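Local coordinates for enoyl-CoA hydratase/isomerase (Shewanella pealeana, PDB 4KPK), which probably acts on acyl-CoA thioesters as an isomerase or hydratase, at residues C84-A98 and K135-A149. Residues are numbered along the deposited sequence; the frame is centred on the assembly and turned at random.
Sequences CQILLLKANGKNFSA and KPTITLVQGAAFGGA
L87 and L89 pair in parallel register with T137 and T139, the strands 86-91 and 137-141 running at 14° to each other; the backbone bonds begin with L87 N to P136 O (3.1 Å) and end with L140 N to L89 O. On one face L88 and L140 meet obliquely through CD2 and CD1, and K90 lays its CG against the same L140 methyl before its amine leaves for Q51. On the other, T139 OG1 sits against the L89 side chain while bonding S156. These are neighbouring central strands of the crotonase fold's mixed sheet, joined by a right-handed crossover through helices 102-109 and 113-132. Beyond K90 the chains separate, and the Q142 side chain lies between them. Bent at chi2, it turns back so that NE2 bonds G93 O at 2.9 Å, approaching from above the carbonyl plane, while OE1 takes a water that also bridges A91 N and L140 O. With an alanine here, G93 O is likely to lose this donor and the water one of its anchors. The Q142 amide stands nearly upright to the F96 ring (84°), OE1 at the ring edge. Swung away from its own N-H, the F96 ring lies against 135-149: V141 CG2 sits over one face, displaced toward the rim, A149 CB meets the edge 3.7 Å from CD2, and CZ reaches T139 CG2. The chains rejoin where S97 N bonds A144 O and F146 N bonds S97 O, the latter nearly straight (171°), just ahead of helix 148-155; in crotonase relatives, the corresponding two loops supply the oxyanion-hole amides.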
ATOM      1  N   CYS A  84       7.759 -19.894  24.996  1.00 42.04           N
ATOM      2  CA  CYS A  84       7.991 -19.349  23.651  1.00 37.23           C
ATOM      3  C   CYS A  84       7.506 -17.914  23.625  1.00 34.89           C
ATOM      4  O   CYS A  84       6.277 -17.657  23.692  1.00 32.51           O
ATOM      5  CB  CYS A  84       7.259 -20.184  22.580  1.00 34.18           C
ATOM      6  SG  CYS A  84       7.309 -19.423  20.938  1.00 32.66           S
ATOM      7  N   GLN A  85       8.450 -16.972  23.569  1.00 31.22           N
ATOM      8  CA  GLN A  85       8.094 -15.551  23.361  1.00 30.93           C
ATOM      9  C   GLN A  85       8.164 -15.161  21.885  1.00 28.13           C
ATOM     10  O   GLN A  85       7.495 -14.251  21.468  1.00 28.59           O
ATOM     11  CB  GLN A  85       9.037 -14.600  24.118  1.00 36.62           C
ATOM     12  CG  GLN A  85       8.770 -14.423  25.615  1.00 43.90           C
ATOM     13  CD  GLN A  85       9.736 -15.201  26.533  1.00 49.85           C
ATOM     14  OE1 GLN A  85      10.922 -14.817  26.736  1.00 43.87           O
ATOM     15  NE2 GLN A  85       9.219 -16.282  27.127  1.00 53.28           N
ATOM     16  N   ILE A  86       9.053 -15.798  21.129  1.00 24.31           N
ATOM     17  CA  ILE A  86       9.327 -15.471  19.761  1.00 25.78           C
ATOM     18  C   ILE A  86       9.393 -16.807  19.043  1.00 24.22           C
ATOM     19  O   ILE A  86       9.791 -17.786  19.653  1.00 22.87           O
ATOM     20  CB  ILE A  86      10.731 -14.796  19.664  1.00 33.04           C
ATOM     21  CG1 ILE A  86      10.654 -13.322  20.071  1.00 36.69           C
ATOM     22  CG2 ILE A  86      11.357 -14.917  18.286  1.00 35.22           C
ATOM     23  CD1 ILE A  86      12.037 -12.764  20.364  1.00 44.28           C
ATOM     24  N   LEU A  87       9.008 -16.818  17.752  1.00 25.29           N
ATOM     25  CA  LEU A  87       9.156 -17.959  16.853  1.00 24.00           C
ATOM     26  C   LEU A  87      10.013 -17.521  15.680  1.00 26.14           C
ATOM     27  O   LEU A  87       9.660 -16.589  14.958  1.00 25.94           O
ATOM     28  CB  LEU A  87       7.817 -18.444  16.276  1.00 22.89           C
ATOM     29  CG  LEU A  87       8.027 -19.570  15.244  1.00 24.97           C
ATOM     30  CD1 LEU A  87       8.659 -20.830  15.856  1.00 26.09           C
ATOM     31  CD2 LEU A  87       6.785 -19.898  14.478  1.00 26.34           C
ATOM     32  N   LEU A  88      11.124 -18.221  15.501  1.00 27.20           N
ATOM     33  CA  LEU A  88      12.051 -18.009  14.422  1.00 28.53           C
ATOM     34  C   LEU A  88      11.870 -19.159  13.405  1.00 27.00           C
ATOM     35  O   LEU A  88      11.917 -20.343  13.773  1.00 26.48           O
ATOM     36  CB  LEU A  88      13.469 -17.986  15.038  1.00 31.96           C
ATOM     37  CG  LEU A  88      14.556 -17.289  14.245  1.00 37.73           C
ATOM     38  CD1 LEU A  88      15.912 -17.298  14.964  1.00 40.52           C
ATOM     39  CD2 LEU A  88      14.692 -18.005  12.930  1.00 41.28           C
ATOM     40  N   LEU A  89      11.631 -18.819  12.133  1.00 27.98           N
ATOM     41  CA  LEU A  89      11.630 -19.798  11.033  1.00 28.65           C
ATOM     42  C   LEU A  89      12.898 -19.686  10.181  1.00 26.10           C
ATOM     43  O   LEU A  89      13.242 -18.586   9.731  1.00 26.33           O
ATOM     44  CB  LEU A  89      10.476 -19.629  10.060  1.00 29.29           C
ATOM     45  CG  LEU A  89       9.027 -19.799  10.481  1.00 37.12           C
ATOM     46  CD1 LEU A  89       8.632 -18.681  11.475  1.00 40.83           C
ATOM     47  CD2 LEU A  89       8.149 -19.773   9.224  1.00 39.45           C
ATOM     48  N   LYS A  90      13.520 -20.830   9.902  1.00 24.75           N
ATOM     49  CA  LYS A  90      14.824 -20.935   9.197  1.00 26.11           C
ATOM     50  C   LYS A  90      14.767 -22.234   8.423  1.00 23.42           C
ATOM     51  O   LYS A  90      13.824 -23.027   8.605  1.00 21.50           O
ATOM     52  CB  LYS A  90      15.959 -21.171  10.146  1.00 29.18           C
ATOM     53  CG  LYS A  90      16.257 -20.123  11.122  1.00 35.84           C
ATOM     54  CD  LYS A  90      16.862 -20.716  12.401  1.00 35.30           C
ATOM     55  CE  LYS A  90      17.967 -21.708  12.152  1.00 39.66           C
ATOM     56  NZ  LYS A  90      18.872 -21.788  13.347  1.00 41.55           N
ATOM     57  N   ALA A  91      15.813 -22.516   7.682  1.00 20.19           N
ATOM     58  CA  ALA A  91      15.924 -23.750   6.878  1.00 21.27           C
ATOM     59  C   ALA A  91      17.404 -24.165   6.760  1.00 25.66           C
ATOM     60  O   ALA A  91      18.279 -23.292   6.717  1.00 24.75           O
ATOM     61  CB  ALA A  91      15.389 -23.488   5.501  1.00 22.57           C
ATOM     62  N   ASN A  92      17.663 -25.472   6.704  1.00 27.09           N
ATOM     63  CA  ASN A  92      18.983 -25.995   6.478  1.00 29.14           C
ATOM     64  C   ASN A  92      19.229 -26.127   4.991  1.00 31.53           C
ATOM     65  O   ASN A  92      18.287 -26.206   4.181  1.00 32.15           O
ATOM     66  CB  ASN A  92      19.221 -27.335   7.186  1.00 27.50           C
ATOM     67  CG  ASN A  92      19.016 -27.230   8.687  1.00 30.47           C
ATOM     68  OD1 ASN A  92      19.286 -26.195   9.306  1.00 34.59           O
ATOM     69  ND2 ASN A  92      18.454 -28.271   9.272  1.00 31.24           N
ATOM     70  N   GLY A  93      20.530 -26.096   4.645  1.00 32.16           N
ATOM     71  CA  GLY A  93      20.990 -26.285   3.245  1.00 29.53           C
ATOM     72  C   GLY A  93      21.126 -24.964   2.564  1.00 26.98           C
ATOM     73  O   GLY A  93      21.014 -23.920   3.208  1.00 28.14           O
ATOM     74  N   LYS A  94      21.355 -24.990   1.263  1.00 29.77           N
ATOM     75  CA  LYS A  94      21.609 -23.778   0.486  1.00 31.90           C
ATOM     76  C   LYS A  94      20.342 -22.994   0.090  1.00 27.79           C
ATOM     77  O   LYS A  94      20.441 -21.838  -0.281  1.00 28.25           O
ATOM     78  CB  LYS A  94      22.347 -24.142  -0.811  1.00 37.82           C
ATOM     79  CG  LYS A  94      23.557 -25.017  -0.598  1.00 41.92           C
ATOM     80  CD  LYS A  94      24.733 -24.204  -0.115  1.00 48.78           C
ATOM     81  CE  LYS A  94      25.369 -23.482  -1.291  1.00 49.47           C
ATOM     82  NZ  LYS A  94      26.181 -22.317  -0.836  1.00 57.55           N
ATOM     83  N   ASN A  95      19.170 -23.633   0.176  1.00 25.45           N
ATOM     84  CA  ASN A  95      17.935 -23.096  -0.326  1.00 23.06           C
ATOM     85  C   ASN A  95      16.805 -23.233   0.705  1.00 22.73           C
ATOM     86  O   ASN A  95      16.586 -24.269   1.295  1.00 21.62           O
ATOM     87  CB  ASN A  95      17.545 -23.813  -1.637  1.00 24.46           C
ATOM     88  CG  ASN A  95      18.528 -23.549  -2.789  1.00 28.50           C
ATOM     89  OD1 ASN A  95      19.155 -24.478  -3.283  1.00 32.80           O
ATOM     90  ND2 ASN A  95      18.699 -22.288  -3.183  1.00 25.13           N
ATOM     91  N   PHE A  96      16.034 -22.178   0.838  1.00 23.06           N
ATOM     92  CA  PHE A  96      14.980 -22.121   1.821  1.00 24.13           C
ATOM     93  C   PHE A  96      13.812 -23.133   1.458  1.00 23.20           C
ATOM     94  O   PHE A  96      13.536 -24.012   2.228  1.00 24.30           O
ATOM     95  CB  PHE A  96      14.510 -20.655   1.968  1.00 23.63           C
ATOM     96  CG  PHE A  96      13.448 -20.479   3.025  1.00 24.10           C
ATOM     97  CD1 PHE A  96      13.807 -20.245   4.348  1.00 22.21           C
ATOM     98  CD2 PHE A  96      12.082 -20.577   2.680  1.00 24.02           C
ATOM     99  CE1 PHE A  96      12.850 -20.095   5.338  1.00 25.50           C
ATOM    100  CE2 PHE A  96      11.100 -20.440   3.666  1.00 26.74           C
ATOM    101  CZ  PHE A  96      11.479 -20.174   4.999  1.00 27.97           C
ATOM    102  N   SER A  97      13.214 -23.027   0.270  1.00 22.04           N
ATOM    103  CA  SER A  97      12.392 -24.105  -0.320  1.00 22.72           C
ATOM    104  C   SER A  97      12.458 -23.898  -1.810  1.00 25.24           C
ATOM    105  O   SER A  97      12.256 -22.774  -2.281  1.00 31.40           O
ATOM    106  CB  SER A  97      10.898 -24.038   0.150  1.00 26.34           C
ATOM    107  OG  SER A  97      10.077 -25.030  -0.526  1.00 29.01           O
ATOM    108  N   ALA A  98      12.769 -24.932  -2.580  1.00 25.96           N
ATOM    109  CA  ALA A  98      12.565 -24.860  -4.024  1.00 27.80           C
ATOM    110  C   ALA A  98      11.050 -24.930  -4.366  1.00 28.04           C
ATOM    111  O   ALA A  98      10.709 -25.016  -5.522  1.00 30.90           O
ATOM    112  CB  ALA A  98      13.311 -25.970  -4.762  1.00 27.04           C
ATOM    113  N   LYS A 135       2.510 -14.045  18.570  1.00 27.46           N
ATOM    114  CA  LYS A 135       3.839 -13.828  19.032  1.00 26.58           C
ATOM    115  C   LYS A 135       4.676 -13.422  17.803  1.00 24.86           C
ATOM    116  O   LYS A 135       4.381 -13.834  16.671  1.00 22.96           O
ATOM    117  CB  LYS A 135       4.383 -15.139  19.609  1.00 31.15           C
ATOM    118  CG  LYS A 135       3.695 -15.626  20.873  1.00 32.13           C
ATOM    119  CD  LYS A 135       3.994 -17.081  21.202  1.00 34.53           C
ATOM    120  CE  LYS A 135       3.398 -17.435  22.561  1.00 35.84           C
ATOM    121  NZ  LYS A 135       3.474 -18.897  22.822  1.00 38.40           N
ATOM    122  N   PRO A 136       5.689 -12.567  18.015  1.00 24.83           N
ATOM    123  CA  PRO A 136       6.484 -12.124  16.878  1.00 24.27           C
ATOM    124  C   PRO A 136       7.148 -13.282  16.215  1.00 19.94           C
ATOM    125  O   PRO A 136       7.640 -14.167  16.897  1.00 19.97           O
ATOM    126  CB  PRO A 136       7.549 -11.202  17.508  1.00 25.86           C
ATOM    127  CG  PRO A 136       7.592 -11.559  18.942  1.00 26.97           C
ATOM    128  CD  PRO A 136       6.237 -12.088  19.293  1.00 24.61           C
ATOM    129  N   THR A 137       7.082 -13.291  14.885  1.00 24.00           N
ATOM    130  CA  THR A 137       7.721 -14.281  14.028  1.00 24.58           C
ATOM    131  C   THR A 137       8.805 -13.588  13.167  1.00 23.99           C
ATOM    132  O   THR A 137       8.582 -12.532  12.658  1.00 27.05           O
ATOM    133  CB  THR A 137       6.696 -14.947  13.128  1.00 23.09           C
ATOM    134  OG1 THR A 137       5.989 -13.937  12.369  1.00 22.09           O
ATOM    135  CG2 THR A 137       5.673 -15.703  13.972  1.00 24.43           C
ATOM    136  N   ILE A 138       9.949 -14.235  13.013  1.00 23.26           N
ATOM    137  CA  ILE A 138      11.104 -13.772  12.199  1.00 23.15           C
ATOM    138  C   ILE A 138      11.390 -14.929  11.267  1.00 22.66           C
ATOM    139  O   ILE A 138      11.611 -16.032  11.741  1.00 25.22           O
ATOM    140  CB  ILE A 138      12.370 -13.530  13.079  1.00 24.86           C
ATOM    141  CG1 ILE A 138      12.012 -12.516  14.161  1.00 27.06           C
ATOM    142  CG2 ILE A 138      13.568 -12.963  12.245  1.00 24.92           C
ATOM    143  CD1 ILE A 138      13.014 -12.313  15.213  1.00 29.72           C
ATOM    144  N   THR A 139      11.360 -14.684   9.957  1.00 22.87           N
ATOM    145  CA  THR A 139      11.834 -15.645   8.957  1.00 25.31           C
ATOM    146  C   THR A 139      13.216 -15.244   8.312  1.00 23.70           C
ATOM    147  O   THR A 139      13.406 -14.124   7.859  1.00 22.18           O
ATOM    148  CB  THR A 139      10.729 -15.876   7.906  1.00 25.52           C
ATOM    149  OG1 THR A 139       9.575 -16.388   8.597  1.00 31.13           O
ATOM    150  CG2 THR A 139      11.117 -16.885   6.813  1.00 23.75           C
ATOM    151  N   LEU A 140      14.152 -16.202   8.291  1.00 25.36           N
ATOM    152  CA  LEU A 140      15.510 -16.062   7.740  1.00 24.46           C
ATOM    153  C   LEU A 140      15.670 -16.881   6.447  1.00 23.88           C
ATOM    154  O   LEU A 140      15.627 -18.091   6.462  1.00 26.58           O
ATOM    155  CB  LEU A 140      16.526 -16.560   8.750  1.00 26.26           C
ATOM    156  CG  LEU A 140      16.489 -16.064  10.199  1.00 27.31           C
ATOM    157  CD1 LEU A 140      17.663 -16.649  11.000  1.00 28.82           C
ATOM    158  CD2 LEU A 140      16.518 -14.546  10.180  1.00 27.86           C
ATOM    159  N   VAL A 141      15.822 -16.221   5.320  1.00 19.84           N
ATOM    160  CA  VAL A 141      15.686 -16.869   4.026  1.00 21.14           C
ATOM    161  C   VAL A 141      17.030 -16.860   3.260  1.00 22.33           C
ATOM    162  O   VAL A 141      17.516 -15.798   2.973  1.00 21.71           O
ATOM    163  CB  VAL A 141      14.652 -16.151   3.138  1.00 21.24           C
ATOM    164  CG1 VAL A 141      14.525 -16.842   1.791  1.00 21.37           C
ATOM    165  CG2 VAL A 141      13.281 -16.046   3.823  1.00 25.68           C
ATOM    166  N   GLN A 142      17.627 -18.033   3.051  1.00 23.78           N
ATOM    167  CA  GLN A 142      18.853 -18.220   2.240  1.00 25.55           C
ATOM    168  C   GLN A 142      18.442 -18.805   0.885  1.00 28.99           C
ATOM    169  O   GLN A 142      17.440 -19.576   0.793  1.00 29.24           O
ATOM    170  CB  GLN A 142      19.882 -19.128   2.982  1.00 25.38           C
ATOM    171  CG  GLN A 142      19.725 -20.649   2.870  1.00 23.73           C
ATOM    172  CD  GLN A 142      18.514 -21.251   3.650  1.00 26.53           C
ATOM    173  OE1 GLN A 142      17.619 -20.548   4.111  1.00 27.90           O
ATOM    174  NE2 GLN A 142      18.484 -22.568   3.748  1.00 27.40           N
ATOM    175  N   GLY A 143      19.160 -18.404  -0.178  1.00 28.37           N
ATOM    176  CA  GLY A 143      18.821 -18.783  -1.560  1.00 25.28           C
ATOM    177  C   GLY A 143      17.343 -18.853  -2.007  1.00 24.92           C
ATOM    178  O   GLY A 143      16.532 -17.966  -1.749  1.00 25.72           O
ATOM    179  N   ALA A 144      16.995 -19.912  -2.721  1.00 24.38           N
ATOM    180  CA  ALA A 144      15.669 -20.013  -3.352  1.00 24.78           C
ATOM    181  C   ALA A 144      14.602 -20.112  -2.294  1.00 22.85           C
ATOM    182  O   ALA A 144      14.768 -20.802  -1.306  1.00 22.36           O
ATOM    183  CB  ALA A 144      15.596 -21.212  -4.281  1.00 25.27           C
ATOM    184  N   ALA A 145      13.525 -19.355  -2.508  1.00 23.52           N
ATOM    185  CA  ALA A 145      12.313 -19.432  -1.666  1.00 24.13           C
ATOM    186  C   ALA A 145      11.120 -19.371  -2.565  1.00 20.75           C
ATOM    187  O   ALA A 145      10.554 -18.295  -2.738  1.00 21.86           O
ATOM    188  CB  ALA A 145      12.298 -18.270  -0.690  1.00 24.57           C
ATOM    189  N   PHE A 146      10.834 -20.485  -3.235  1.00 21.75           N
ATOM    190  CA  PHE A 146       9.841 -20.535  -4.304  1.00 24.69           C
ATOM    191  C   PHE A 146       8.532 -21.153  -3.715  1.00 27.01           C
ATOM    192  O   PHE A 146       8.570 -21.769  -2.646  1.00 27.24           O
ATOM    193  CB  PHE A 146      10.363 -21.384  -5.481  1.00 27.27           C
ATOM    194  CG  PHE A 146      11.603 -20.819  -6.171  1.00 29.04           C
ATOM    195  CD1 PHE A 146      11.814 -19.450  -6.304  1.00 29.59           C
ATOM    196  CD2 PHE A 146      12.549 -21.680  -6.731  1.00 30.32           C
ATOM    197  CE1 PHE A 146      12.947 -18.951  -6.950  1.00 31.35           C
ATOM    198  CE2 PHE A 146      13.663 -21.180  -7.385  1.00 31.30           C
ATOM    199  CZ  PHE A 146      13.867 -19.817  -7.484  1.00 29.36           C
ATOM    200  N   GLY A 147       7.414 -20.969  -4.407  1.00 30.96           N
ATOM    201  CA  GLY A 147       6.128 -21.637  -4.062  1.00 30.24           C
ATOM    202  C   GLY A 147       5.551 -21.125  -2.736  1.00 31.01           C
ATOM    203  O   GLY A 147       5.598 -19.923  -2.464  1.00 26.33           O
ATOM    204  N   GLY A 148       5.029 -22.032  -1.897  1.00 30.23           N
ATOM    205  CA  GLY A 148       4.369 -21.651  -0.628  1.00 28.60           C
ATOM    206  C   GLY A 148       5.280 -20.919   0.360  1.00 31.93           C
ATOM    207  O   GLY A 148       4.785 -20.293   1.335  1.00 25.23           O
ATOM    208  N   ALA A 149       6.612 -21.010   0.117  1.00 28.60           N
ATOM    209  CA  ALA A 149       7.631 -20.365   0.960  1.00 26.98           C
ATOM    210  C   ALA A 149       7.486 -18.875   0.959  1.00 26.44           C
ATOM    211  O   ALA A 149       7.575 -18.237   1.983  1.00 28.14           O
ATOM    212  CB  ALA A 149       9.041 -20.740   0.499  1.00 29.84           C
TER
HETATM  213  O   HOH W   1      17.292 -20.054   6.798  1.00 22.11           O